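Local atomic coordinates of ribosomal-protein-serine acetyltransferase, putative (Vibrio cholerae O1 biovar eltor, PDB entry 2FCK), a protein that is of unknown function but belongs to the GNAT acetyltransferases and may acetylate the N-terminal serine or alanine of a ribosomal protein. Residues Gly74-Arg78 against Gln79-Leu83. Numbering follows the deposited sequence.
Sequences GVFER and QTQTL
Phe-76 and Leu-83 sit side by side at the base of a beta hairpin, formed in the GNAT sheet by strands 71-77 and 83-93 and the short loop between them. They form an antiparallel non-hydrogen-bonded pair with both side chains on the same face of the sheet. Leu-83 CD1 lies over one face of the phenyl ring, 3.9 Å from its centroid and 16° off the normal, a CH-pi contact displaced slightly toward the rim. CG of Leu-83 is anti to the backbone N, and chi2 of 64° then turns CD1 over the ring, while CB sits near CE2 of Phe-76. The ring edge is taken by a polar atom: Gln-81 O lies close to its plane, 3.5 Å from Phe-76 CD2. From the neighbouring strand 15-18, Arg-18 makes a cation-pi contact with the same ring, and Ile-20 packs against both Phe-76 and Leu-83.

Toward the turn, polar contacts take over. Glu-77 N donates to Thr-82 O at 2.9 Å in a nearly straight bond (167°), and that oxygen also receives a CA-H...O contact from Phe-76 CA at 3.3 Å. Gln-81 N reaches Glu-77 O at 2.7 Å, but the bond is bent and weak. The extended side chain of Glu-77 runs across that of Thr-80, bringing OE1 beside OG1; this very short approach is uncertain in detail, because the hydroxyl is less surely placed. The hairpin thus combines an apolar base with a backbone-bonded turn, and the Glu-77 carboxylate, hydrogen-bonded through OE2 to Tyr-114 OH, ties the end of strand 71-77 to that residue.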
loop_
_atom_site.group_PDB
_atom_site.type_symbol
_atom_site.label_atom_id
_atom_site.label_comp_id
_atom_site.label_asym_id
_atom_site.label_seq_id
_atom_site.Cartn_x
_atom_site.Cartn_y
_atom_site.Cartn_z
ATOM N N GLY A 74 -6.534 11.641 -17.100
ATOM C CA GLY A 74 -5.871 12.428 -18.135
ATOM C C GLY A 74 -5.886 13.900 -17.712
ATOM O O GLY A 74 -6.870 14.410 -17.131
ATOM N N VAL A 75 -4.815 14.597 -18.022
ATOM C CA VAL A 75 -4.763 16.035 -17.732
ATOM C C VAL A 75 -4.893 16.782 -19.051
ATOM O O VAL A 75 -4.009 16.668 -19.908
ATOM C CB VAL A 75 -3.430 16.412 -17.008
ATOM C CG1 VAL A 75 -3.345 17.965 -16.725
ATOM C CG2 VAL A 75 -3.280 15.614 -15.681
ATOM N N PHE A 76 -6.011 17.510 -19.205
ATOM C CA PHE A 76 -6.291 18.246 -20.427
ATOM C C PHE A 76 -6.246 19.756 -20.206
ATOM O O PHE A 76 -6.812 20.269 -19.250
ATOM C CB PHE A 76 -7.661 17.878 -20.958
ATOM C CG PHE A 76 -7.803 16.447 -21.360
ATOM C CD1 PHE A 76 -8.159 15.480 -20.419
ATOM C CD2 PHE A 76 -7.607 16.062 -22.694
ATOM C CE1 PHE A 76 -8.313 14.140 -20.802
ATOM C CE2 PHE A 76 -7.755 14.708 -23.080
ATOM C CZ PHE A 76 -8.107 13.750 -22.138
ATOM N N GLU A 77 -5.606 20.452 -21.143
ATOM C CA GLU A 77 -5.576 21.898 -21.139
ATOM C C GLU A 77 -6.986 22.362 -21.487
ATOM O O GLU A 77 -7.589 21.897 -22.453
ATOM C CB GLU A 77 -4.537 22.355 -22.173
ATOM C CG GLU A 77 -4.222 23.814 -22.222
ATOM C CD GLU A 77 -3.028 24.035 -23.131
ATOM O OE1 GLU A 77 -3.052 23.544 -24.287
ATOM O OE2 GLU A 77 -2.053 24.655 -22.682
ATOM N N ARG A 78 -7.543 23.240 -20.663
ATOM C CA ARG A 78 -8.958 23.514 -20.722
ATOM C C ARG A 78 -9.287 24.229 -22.036
ATOM O O ARG A 78 -10.260 23.903 -22.667
ATOM C CB ARG A 78 -9.415 24.363 -19.535
ATOM C CG ARG A 78 -9.470 23.632 -18.217
ATOM C CD ARG A 78 -9.926 24.536 -17.091
ATOM N NE ARG A 78 -11.354 24.849 -17.219
ATOM C CZ ARG A 78 -11.980 25.802 -16.529
ATOM N NH1 ARG A 78 -11.298 26.580 -15.698
ATOM N NH2 ARG A 78 -13.294 25.997 -16.707
ATOM N N GLN A 79 -8.435 25.157 -22.448
ATOM C CA GLN A 79 -8.767 25.965 -23.633
ATOM C C GLN A 79 -8.695 25.112 -24.912
ATOM O O GLN A 79 -9.641 25.059 -25.690
ATOM C CB GLN A 79 -7.865 27.203 -23.683
ATOM C CG GLN A 79 -8.484 28.396 -22.927
ATOM C CD GLN A 79 -7.496 29.516 -22.610
ATOM O OE1 GLN A 79 -6.386 29.575 -23.169
ATOM N NE2 GLN A 79 -7.898 30.419 -21.702
ATOM N N THR A 80 -7.593 24.394 -25.085
ATOM C CA THR A 80 -7.321 23.663 -26.310
ATOM C C THR A 80 -7.828 22.218 -26.295
ATOM O O THR A 80 -7.915 21.581 -27.340
ATOM C CB THR A 80 -5.820 23.626 -26.547
ATOM O OG1 THR A 80 -5.179 22.944 -25.445
ATOM C CG2 THR A 80 -5.257 25.049 -26.674
ATOM N N GLN A 81 -8.133 21.698 -25.100
ATOM C CA GLN A 81 -8.427 20.274 -24.880
ATOM C C GLN A 81 -7.265 19.326 -25.257
ATOM O O GLN A 81 -7.477 18.133 -25.513
ATOM C CB GLN A 81 -9.760 19.853 -25.498
ATOM C CG GLN A 81 -10.974 20.220 -24.662
ATOM C CD GLN A 81 -11.138 19.355 -23.421
ATOM O OE1 GLN A 81 -10.965 19.825 -22.291
ATOM N NE2 GLN A 81 -11.473 18.103 -23.621
ATOM N N THR A 82 -6.032 19.826 -25.265
ATOM C CA THR A 82 -4.950 18.899 -25.547
ATOM C C THR A 82 -4.540 18.161 -24.309
ATOM O O THR A 82 -4.552 18.716 -23.233
ATOM C CB THR A 82 -3.757 19.481 -26.301
ATOM O OG1 THR A 82 -2.594 19.602 -25.493
ATOM C CG2 THR A 82 -4.102 20.761 -26.977
ATOM N N LEU A 83 -4.230 16.887 -24.495
ATOM C CA LEU A 83 -3.767 16.058 -23.389
ATOM C C LEU A 83 -2.322 16.350 -23.084
ATOM O O LEU A 83 -1.461 16.210 -23.961
ATOM C CB LEU A 83 -3.924 14.595 -23.794
ATOM C CG LEU A 83 -3.513 13.517 -22.807
ATOM C CD1 LEU A 83 -4.376 13.554 -21.541
ATOM C CD2 LEU A 83 -3.624 12.151 -23.542
#